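PDB 4YHS: monosaccharide ABC transporter substrate-binding protein, CUT2 family from Bradyrhizobium sp., which probably binds a sugar or related small molecule in the periplasm and hands it to an ABC-type importer of the monosaccharide (CUT2) family. Local coordinates for residues Y72-E83 and D297-D308; I142-G150 and D155-S163. All coordinates share one frame; numbering follows the deposited sequence.

Contact 1 of 2, residues Y72-E83 and D297-D308; sequences YWLGVDYGVAEE and DSMVIQGRIAVD
G79 and V300 bring their CA atoms to 4.4 Å because helices 71-87 and 299-314, on the sheet of a periplasmic-binding-protein lobe, pack through a GxxxG face formed by G75 and G79. The short segments cross at -37°, their axes 6.7 Å apart at the closest point. G303 answers from the second helix, and where a side chain on G79 would collide with V300 O, the glycine makes a CA-H...O contact instead.

R304 is the knob among Y78, G79, E82 and E83. Its CB lies against E83 CB, CG rests 3.5 Å from G79 O, and CD passes E83 OE1. The extended chain then carries NH1 to E83 OE1 at 3.0 Å, a salt bridge in the guanidinium plane although the two flat groups stand 87° apart; R86 and W26 hold the same carboxylate. NH2 lies near E82 CB and reaches E82 OE1 through a water, while K85 pairs with OE2.

Selenomethionine M299 lays its CG over the Y72 ring in a CH-pi contact, 3.9 Å from the centroid, with SE farther above that face in a Met-aromatic contact. With CG anti to the backbone N (chi1 -173°), Y72 sends OH to the syn lone pair of D297 OD2, 2.6 Å away. A phenylalanine here lacks the hydroxyl, and D297 OD2 would probably be left with little more than the weak bond from Q302 NE2. The same NE2 donates to D297 O at 2.9 Å.

Contact 2 of 2, residues I142-G150 and D155-S163; sequences IPVIDLVNG and DIAAKSLVS
D146 and K159 stand side by side in two parallel strands, 144-147 and 158-160, whose short axes diverge by 25° and approach to 4.8 Å. Their backbone bonds illustrate the parallel pattern: D146 donates its N to A158 O and accepts S160 N on its own O, both at 2.9 Å, and V148 N continues the series to S160 O. Toward the start, V144 O takes A157 N, and the buried A158 N has no partner. These are neighbouring strands in the parallel part of the lobe's mixed sheet, linked without an intervening helix.

On the face carrying D146 and K159, the aspartate's CG lies anti to the backbone N (chi1 180°), which carries the carboxylate outward from the sheet and forward along the strand; its OD2 branch tilts toward the lysine. K159, bent only at its last torsion, brings NZ to D146 OD2 at 2.7 Å, meeting the oxygen nearly along its C-O axis. I151 ties both groups down, its N donating to OD2 and its O accepting from NZ, and F38 adds a cation-pi contact to the lysine. G150 N gives D146 OD1 a weak bond. Apolar groups flank the pair: I156 CG2 lies 3.7 Å from D146 CB, and L161 CD2 is 3.8 Å from D146 OD1. I156 CD1 also meets V144 CG1 at about a right angle, 3.6 Å apart. On the opposite face I145 CD1 packs on A158 CB.

With lysine and backbone N-H groups gathered on one carboxylate, D146 is likely to stay ionised, fastening the turn after its strand to the neighbouring strand.

The two contacts belong to one lobe and join a helix pair to the sheet beneath it, their centres 13 Å apart. Both strands of contact 2 fall within the 213 residues that separate the two helical segments of contact 1. Q302 is the bridge: its backbone O probably accepts a hydrogen bond from S160 OG at 2.7 Å and also packs against L147 CD1 at 3.3 Å, while V76 of the other helix rests on the same leucine. Both contacts approach the bound Bis-Tris, with the side chains of Y72 and V148 about 4 Å and 6 Å from it. That buffer molecule probably marks the ligand cleft, where V148 touches Y72.

Contact 1 of 2, residues Y72-E83 and D297-D308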
loop_
_atom_site.group_PDB
_atom_site.type_symbol
_atom_site.label_atom_id
_atom_site.label_comp_id
_atom_site.label_asym_id
_atom_site.label_seq_id
_atom_site.Cartn_x
_atom_site.Cartn_y
_atom_site.Cartn_z
ATOM N N TYR A 72 8.081 -1.608 3.350
ATOM C CA TYR A 72 6.647 -1.728 3.225
ATOM C C TYR A 72 6.128 -2.817 4.168
ATOM O O TYR A 72 5.264 -2.555 4.999
ATOM C CB TYR A 72 6.237 -2.043 1.778
ATOM C CG TYR A 72 4.726 -1.996 1.603
ATOM C CD1 TYR A 72 3.923 -3.106 1.874
ATOM C CD2 TYR A 72 4.107 -0.826 1.178
ATOM C CE1 TYR A 72 2.535 -3.041 1.741
ATOM C CE2 TYR A 72 2.730 -0.760 1.013
ATOM C CZ TYR A 72 1.951 -1.879 1.289
ATOM O OH TYR A 72 0.578 -1.827 1.149
ATOM N N TRP A 73 6.644 -4.034 4.055
ATOM C CA TRP A 73 6.168 -5.117 4.916
ATOM C C TRP A 73 6.648 -4.948 6.356
ATOM O O TRP A 73 5.968 -5.391 7.284
ATOM C CB TRP A 73 6.544 -6.490 4.297
ATOM C CG TRP A 73 5.627 -6.688 3.121
ATOM C CD1 TRP A 73 5.865 -6.359 1.813
ATOM C CD2 TRP A 73 4.276 -7.173 3.163
ATOM N NE1 TRP A 73 4.759 -6.631 1.046
ATOM C CE2 TRP A 73 3.775 -7.139 1.851
ATOM C CE3 TRP A 73 3.449 -7.638 4.183
ATOM C CZ2 TRP A 73 2.478 -7.546 1.536
ATOM C CZ3 TRP A 73 2.140 -8.055 3.852
ATOM C CH2 TRP A 73 1.691 -8.013 2.554
ATOM N N LEU A 74 7.763 -4.249 6.578
ATOM C CA LEU A 74 8.112 -3.865 7.940
ATOM C C LEU A 74 7.037 -2.947 8.529
ATOM O O LEU A 74 6.677 -3.051 9.693
ATOM C CB LEU A 74 9.487 -3.194 7.958
ATOM C CG LEU A 74 10.164 -2.951 9.302
ATOM C CD1 LEU A 74 10.464 -4.279 9.998
ATOM C CD2 LEU A 74 11.461 -2.131 9.094
ATOM N N GLY A 75 6.523 -2.026 7.727
ATOM C CA GLY A 75 5.404 -1.198 8.151
ATOM C C GLY A 75 4.143 -1.985 8.489
ATOM O O GLY A 75 3.486 -1.744 9.508
ATOM N N VAL A 76 3.798 -2.962 7.649
ATOM C CA VAL A 76 2.654 -3.795 7.958
ATOM C C VAL A 76 2.904 -4.570 9.274
ATOM O O VAL A 76 1.997 -4.681 10.110
ATOM C CB VAL A 76 2.341 -4.782 6.826
ATOM C CG1 VAL A 76 1.059 -5.489 7.122
ATOM C CG2 VAL A 76 2.256 -4.074 5.498
ATOM N N ASP A 77 4.124 -5.088 9.448
ATOM C CA ASP A 77 4.521 -5.804 10.672
ATOM C C ASP A 77 4.289 -4.924 11.908
ATOM O O ASP A 77 3.745 -5.361 12.920
ATOM C CB ASP A 77 5.982 -6.229 10.598
ATOM C CG ASP A 77 6.452 -6.922 11.858
ATOM O OD1 ASP A 77 5.899 -7.986 12.212
ATOM O OD2 ASP A 77 7.387 -6.416 12.472
ATOM N N TYR A 78 4.769 -3.695 11.828
ATOM C CA TYR A 78 4.625 -2.743 12.919
ATOM C C TYR A 78 3.156 -2.563 13.307
ATOM O O TYR A 78 2.829 -2.598 14.476
ATOM C CB TYR A 78 5.250 -1.398 12.513
ATOM C CG TYR A 78 5.080 -0.302 13.533
ATOM C CD1 TYR A 78 5.925 -0.217 14.647
ATOM C CD2 TYR A 78 4.102 0.665 13.374
ATOM C CE1 TYR A 78 5.764 0.786 15.581
ATOM C CE2 TYR A 78 3.946 1.680 14.292
ATOM C CZ TYR A 78 4.768 1.732 15.402
ATOM O OH TYR A 78 4.629 2.748 16.335
ATOM N N GLY A 79 2.276 -2.406 12.320
ATOM C CA GLY A 79 0.852 -2.233 12.552
ATOM C C GLY A 79 0.251 -3.451 13.221
ATOM O O GLY A 79 -0.466 -3.334 14.203
ATOM N N VAL A 80 0.545 -4.625 12.683
ATOM C CA VAL A 80 -0.023 -5.853 13.263
ATOM C C VAL A 80 0.476 -6.048 14.696
ATOM O O VAL A 80 -0.328 -6.400 15.575
ATOM C CB VAL A 80 0.294 -7.094 12.387
ATOM C CG1 VAL A 80 -0.227 -8.349 13.044
ATOM C CG2 VAL A 80 -0.375 -6.958 11.037
ATOM N N ALA A 81 1.764 -5.795 14.944
ATOM C CA ALA A 81 2.347 -6.043 16.274
ATOM C C ALA A 81 1.803 -5.040 17.273
ATOM O O ALA A 81 1.478 -5.390 18.409
ATOM C CB ALA A 81 3.858 -5.967 16.261
ATOM N N GLU A 82 1.721 -3.783 16.846
ATOM C CA GLU A 82 1.305 -2.736 17.763
ATOM C C GLU A 82 -0.203 -2.844 18.039
ATOM O O GLU A 82 -0.646 -2.656 19.178
ATOM C CB GLU A 82 1.672 -1.358 17.199
ATOM C CG GLU A 82 3.147 -1.039 17.214
ATOM C CD GLU A 82 3.673 -0.878 18.638
ATOM O OE1 GLU A 82 3.091 -0.087 19.411
ATOM O OE2 GLU A 82 4.629 -1.581 18.985
ATOM N N GLU A 83 -0.998 -3.216 17.039
ATOM C CA GLU A 83 -2.438 -3.329 17.279
ATOM C C GLU A 83 -2.716 -4.576 18.131
ATOM O O GLU A 83 -3.561 -4.545 19.015
ATOM C CB GLU A 83 -3.223 -3.355 15.969
ATOM C CG GLU A 83 -4.760 -3.235 16.166
ATOM C CD GLU A 83 -5.177 -1.847 16.620
ATOM O OE1 GLU A 83 -4.313 -0.998 16.955
ATOM O OE2 GLU A 83 -6.383 -1.598 16.630
ATOM N N ASP A 297 -0.736 4.807 1.330
ATOM C CA ASP A 297 -1.844 3.844 1.559
ATOM C C ASP A 297 -1.961 3.449 3.019
ATOM O O ASP A 297 -2.803 2.615 3.382
ATOM C CB ASP A 297 -1.705 2.588 0.688
ATOM C CG ASP A 297 -0.598 1.637 1.137
ATOM O OD1 ASP A 297 0.299 2.042 1.884
ATOM O OD2 ASP A 297 -0.615 0.488 0.674
ATOM N N SER A 298 -1.186 4.117 3.855
ATOM C CA SER A 298 -1.228 3.853 5.298
ATOM C C SER A 298 -1.129 2.338 5.555
ATOM O O SER A 298 -2.011 1.731 6.194
ATOM C CB SER A 298 -2.520 4.407 5.930
ATOM O OG SER A 298 -2.578 5.813 5.872
HETATM N N MSE A 299 -0.083 1.705 5.030
HETATM C CA MSE A 299 0.025 0.239 5.143
HETATM C C MSE A 299 0.131 -0.244 6.581
HETATM O O MSE A 299 -0.282 -1.360 6.901
HETATM C CB MSE A 299 1.214 -0.293 4.322
HETATM C CG MSE A 299 2.579 -0.396 4.981
HETATM SE SE MSE A 299 3.389 1.352 5.349
HETATM C CE MSE A 299 4.072 1.868 3.562
ATOM N N VAL A 300 0.657 0.591 7.458
ATOM C CA VAL A 300 0.650 0.263 8.885
ATOM C C VAL A 300 -0.790 0.033 9.397
ATOM O O VAL A 300 -1.087 -0.968 10.083
ATOM C CB VAL A 300 1.303 1.379 9.732
ATOM C CG1 VAL A 300 1.221 1.048 11.187
ATOM C CG2 VAL A 300 2.754 1.619 9.352
ATOM N N ILE A 301 -1.662 0.965 9.043
ATOM C CA ILE A 301 -3.070 0.922 9.395
ATOM C C ILE A 301 -3.805 -0.264 8.730
ATOM O O ILE A 301 -4.722 -0.824 9.328
ATOM C CB ILE A 301 -3.782 2.255 9.025
ATOM C CG1 ILE A 301 -3.064 3.488 9.651
ATOM C CG2 ILE A 301 -5.225 2.209 9.484
ATOM C CD1 ILE A 301 -2.845 3.430 11.178
ATOM N N GLN A 302 -3.419 -0.652 7.501
ATOM C CA GLN A 302 -3.932 -1.892 6.921
ATOM C C GLN A 302 -3.636 -3.070 7.847
ATOM O O GLN A 302 -4.527 -3.892 8.097
ATOM C CB GLN A 302 -3.349 -2.124 5.537
ATOM C CG GLN A 302 -3.914 -1.149 4.518
ATOM C CD GLN A 302 -3.267 -1.290 3.167
ATOM O OE1 GLN A 302 -3.217 -2.387 2.600
ATOM N NE2 GLN A 302 -2.736 -0.183 2.641
ATOM N N GLY A 303 -2.427 -3.126 8.396
ATOM C CA GLY A 303 -2.087 -4.127 9.389
ATOM C C GLY A 303 -2.944 -4.047 10.647
ATOM O O GLY A 303 -3.504 -5.065 11.088
ATOM N N ARG A 304 -3.051 -2.863 11.234
ATOM C CA ARG A 304 -3.917 -2.688 12.420
ATOM C C ARG A 304 -5.387 -3.103 12.183
ATOM O O ARG A 304 -5.982 -3.740 13.034
ATOM C CB ARG A 304 -3.916 -1.226 12.891
ATOM C CG ARG A 304 -2.569 -0.632 13.298
ATOM C CD ARG A 304 -2.788 0.707 13.984
ATOM N NE ARG A 304 -1.541 1.352 14.472
ATOM C CZ ARG A 304 -1.069 1.220 15.712
ATOM N NH1 ARG A 304 -1.700 0.440 16.598
ATOM N NH2 ARG A 304 0.034 1.884 16.097
ATOM N N ILE A 305 -5.972 -2.682 11.056
ATOM C CA ILE A 305 -7.359 -2.997 10.749
ATOM C C ILE A 305 -7.575 -4.504 10.639
ATOM O O ILE A 305 -8.580 -5.010 11.121
ATOM C CB ILE A 305 -7.825 -2.290 9.449
ATOM C CG1 ILE A 305 -8.052 -0.804 9.770
ATOM C CG2 ILE A 305 -9.145 -2.905 8.903
ATOM C CD1 ILE A 305 -8.280 0.058 8.596
ATOM N N ALA A 306 -6.639 -5.221 10.015
ATOM C CA ALA A 306 -6.748 -6.682 9.910
ATOM C C ALA A 306 -6.848 -7.345 11.283
ATOM O O ALA A 306 -7.631 -8.260 11.487
ATOM C CB ALA A 306 -5.547 -7.248 9.167
ATOM N N VAL A 307 -6.035 -6.881 12.224
ATOM C CA VAL A 307 -6.080 -7.414 13.570
ATOM C C VAL A 307 -7.419 -7.084 14.218
ATOM O O VAL A 307 -8.068 -7.972 14.796
ATOM C CB VAL A 307 -4.930 -6.872 14.440
ATOM C CG1 VAL A 307 -5.109 -7.246 15.936
ATOM C CG2 VAL A 307 -3.602 -7.396 13.924
ATOM N N ASP A 308 -7.844 -5.823 14.126
ATOM C CA ASP A 308 -9.136 -5.431 14.696
ATOM C C ASP A 308 -10.298 -6.226 14.106
ATOM O O ASP A 308 -11.177 -6.709 14.830
ATOM C CB ASP A 308 -9.404 -3.942 14.488
ATOM C CG ASP A 308 -10.665 -3.477 15.217
ATOM O OD1 ASP A 308 -10.728 -3.661 16.445
ATOM O OD2 ASP A 308 -11.600 -2.940 14.578
HETATM O O HOH W 1 1.402 2.233 18.707
#

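Contact 2 of 2, residues I142-G150 and D155-S163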
loop_
_atom_site.group_PDB
_atom_site.type_symbol
_atom_site.label_atom_id
_atom_site.label_comp_id
_atom_site.label_asym_id
_atom_site.label_seq_id
_atom_site.Cartn_x
_atom_site.Cartn_y
_atom_site.Cartn_z
ATOM N N ILE A 142 -12.235 -21.257 11.360
ATOM C CA ILE A 142 -11.221 -20.251 11.641
ATOM C C ILE A 142 -11.329 -19.067 10.651
ATOM O O ILE A 142 -11.196 -19.267 9.448
ATOM C CB ILE A 142 -9.821 -20.884 11.567
ATOM C CG1 ILE A 142 -9.656 -21.948 12.679
ATOM C CG2 ILE A 142 -8.740 -19.810 11.675
ATOM C CD1 ILE A 142 -8.418 -22.796 12.531
ATOM N N PRO A 143 -11.563 -17.844 11.155
ATOM C CA PRO A 143 -11.670 -16.699 10.239
ATOM C C PRO A 143 -10.356 -16.443 9.513
ATOM O O PRO A 143 -9.289 -16.549 10.138
ATOM C CB PRO A 143 -12.008 -15.526 11.163
ATOM C CG PRO A 143 -12.478 -16.118 12.417
ATOM C CD PRO A 143 -11.827 -17.449 12.549
ATOM N N VAL A 144 -10.435 -16.091 8.233
ATOM C CA VAL A 144 -9.246 -15.777 7.448
ATOM C C VAL A 144 -9.402 -14.347 6.933
ATOM O O VAL A 144 -10.378 -14.016 6.249
ATOM C CB VAL A 144 -9.038 -16.764 6.274
ATOM C CG1 VAL A 144 -7.781 -16.418 5.512
ATOM C CG2 VAL A 144 -8.972 -18.217 6.795
ATOM N N ILE A 145 -8.412 -13.516 7.247
ATOM C CA ILE A 145 -8.394 -12.107 6.839
ATOM C C ILE A 145 -7.385 -11.875 5.705
ATOM O O ILE A 145 -6.216 -12.253 5.815
ATOM C CB ILE A 145 -7.990 -11.204 8.015
ATOM C CG1 ILE A 145 -8.777 -11.527 9.272
ATOM C CG2 ILE A 145 -8.147 -9.749 7.651
ATOM C CD1 ILE A 145 -10.218 -11.360 9.140
ATOM N N ASP A 146 -7.848 -11.227 4.643
ATOM C CA ASP A 146 -7.057 -10.867 3.476
ATOM C C ASP A 146 -6.392 -9.499 3.694
ATOM O O ASP A 146 -7.058 -8.459 3.668
ATOM C CB ASP A 146 -8.007 -10.868 2.257
ATOM C CG ASP A 146 -7.346 -10.508 0.956
ATOM O OD1 ASP A 146 -6.108 -10.264 0.896
ATOM O OD2 ASP A 146 -8.128 -10.487 -0.026
ATOM N N LEU A 147 -5.070 -9.508 3.868
ATOM C CA LEU A 147 -4.294 -8.301 4.228
ATOM C C LEU A 147 -3.417 -7.853 3.063
ATOM O O LEU A 147 -2.601 -8.636 2.543
ATOM C CB LEU A 147 -3.440 -8.566 5.476
ATOM C CG LEU A 147 -2.404 -7.499 5.895
ATOM C CD1 LEU A 147 -3.027 -6.176 6.289
ATOM C CD2 LEU A 147 -1.552 -8.010 7.061
ATOM N N VAL A 148 -3.667 -6.621 2.622
ATOM C CA VAL A 148 -2.864 -5.877 1.645
ATOM C C VAL A 148 -2.988 -6.346 0.192
ATOM O O VAL A 148 -3.285 -5.519 -0.687
ATOM C CB VAL A 148 -1.367 -5.867 2.009
ATOM C CG1 VAL A 148 -0.582 -5.127 0.907
ATOM C CG2 VAL A 148 -1.121 -5.105 3.341
ATOM N N ASN A 149 -2.740 -7.626 -0.076
ATOM C CA ASN A 149 -2.504 -8.062 -1.460
ATOM C C ASN A 149 -3.729 -8.478 -2.265
ATOM O O ASN A 149 -3.774 -8.232 -3.470
ATOM C CB ASN A 149 -1.517 -9.229 -1.494
ATOM C CG ASN A 149 -0.116 -8.791 -1.269
ATOM O OD1 ASN A 149 0.193 -7.601 -1.348
ATOM N ND2 ASN A 149 0.772 -9.754 -1.025
ATOM N N GLY A 150 -4.703 -9.115 -1.628
ATOM C CA GLY A 150 -5.924 -9.504 -2.316
ATOM C C GLY A 150 -5.911 -10.971 -2.652
ATOM O O GLY A 150 -5.016 -11.479 -3.326
ATOM N N ASP A 155 -13.810 -17.868 0.646
ATOM C CA ASP A 155 -13.825 -18.160 2.079
ATOM C C ASP A 155 -13.047 -17.166 2.963
ATOM O O ASP A 155 -12.664 -17.468 4.096
ATOM C CB ASP A 155 -13.286 -19.571 2.286
ATOM C CG ASP A 155 -14.309 -20.624 1.938
ATOM O OD1 ASP A 155 -15.457 -20.502 2.425
ATOM O OD2 ASP A 155 -13.959 -21.540 1.164
ATOM N N ILE A 156 -12.835 -15.971 2.438
ATOM C CA ILE A 156 -12.225 -14.886 3.179
ATOM C C ILE A 156 -13.299 -14.176 4.016
ATOM O O ILE A 156 -14.385 -13.877 3.506
ATOM C CB ILE A 156 -11.558 -13.913 2.202
ATOM C CG1 ILE A 156 -10.289 -14.543 1.625
ATOM C CG2 ILE A 156 -11.275 -12.567 2.839
ATOM C CD1 ILE A 156 -9.209 -14.806 2.631
ATOM N N ALA A 157 -13.016 -13.896 5.286
ATOM C CA ALA A 157 -14.012 -13.230 6.143
ATOM C C ALA A 157 -14.005 -11.711 5.983
ATOM O O ALA A 157 -15.037 -11.070 6.184
ATOM C CB ALA A 157 -13.788 -13.609 7.632
ATOM N N ALA A 158 -12.836 -11.134 5.688
ATOM C CA ALA A 158 -12.693 -9.674 5.616
ATOM C C ALA A 158 -11.456 -9.324 4.814
ATOM O O ALA A 158 -10.517 -10.104 4.788
ATOM C CB ALA A 158 -12.568 -9.042 6.988
ATOM N N LYS A 159 -11.482 -8.138 4.193
ATOM C CA LYS A 159 -10.327 -7.571 3.509
ATOM C C LYS A 159 -9.888 -6.274 4.167
ATOM O O LYS A 159 -10.714 -5.437 4.555
ATOM C CB LYS A 159 -10.640 -7.326 2.035
ATOM C CG LYS A 159 -10.976 -8.587 1.234
ATOM C CD LYS A 159 -11.399 -8.276 -0.187
ATOM C CE LYS A 159 -11.712 -9.564 -0.940
ATOM N NZ LYS A 159 -10.457 -10.230 -1.375
ATOM N N SER A 160 -8.574 -6.126 4.293
ATOM C CA SER A 160 -7.927 -4.877 4.711
ATOM C C SER A 160 -6.872 -4.551 3.662
ATOM O O SER A 160 -5.745 -5.082 3.701
ATOM C CB SER A 160 -7.293 -5.030 6.078
ATOM O OG SER A 160 -6.735 -3.810 6.504
ATOM N N LEU A 161 -7.234 -3.697 2.721
ATOM C CA LEU A 161 -6.366 -3.428 1.605
ATOM C C LEU A 161 -6.841 -2.222 0.800
ATOM O O LEU A 161 -7.934 -1.674 1.031
ATOM C CB LEU A 161 -6.287 -4.664 0.703
ATOM C CG LEU A 161 -7.594 -5.417 0.452
ATOM C CD1 LEU A 161 -8.501 -4.657 -0.480
ATOM C CD2 LEU A 161 -7.261 -6.804 -0.146
ATOM N N VAL A 162 -5.995 -1.793 -0.135
ATOM C CA VAL A 162 -6.356 -0.698 -1.050
ATOM C C VAL A 162 -6.171 -1.135 -2.495
ATOM O O VAL A 162 -5.672 -2.243 -2.749
ATOM C CB VAL A 162 -5.511 0.573 -0.787
ATOM C CG1 VAL A 162 -5.556 0.924 0.698
ATOM C CG2 VAL A 162 -4.054 0.390 -1.257
ATOM N N SER A 163 -6.608 -0.276 -3.424
ATOM C CA SER A 163 -6.423 -0.487 -4.873
ATOM C C SER A 163 -5.335 0.387 -5.458
ATOM O O SER A 163 -5.296 1.589 -5.157
ATOM C CB SER A 163 -7.735 -0.188 -5.619
ATOM O OG SER A 163 -7.556 -0.258 -7.030
HETATM O O HOH W 2 -12.826 -16.968 6.705
HETATM O O HOH W 3 -3.254 -2.751 -0.136
HETATM O O HOH W 4 -4.883 -4.979 -2.789
#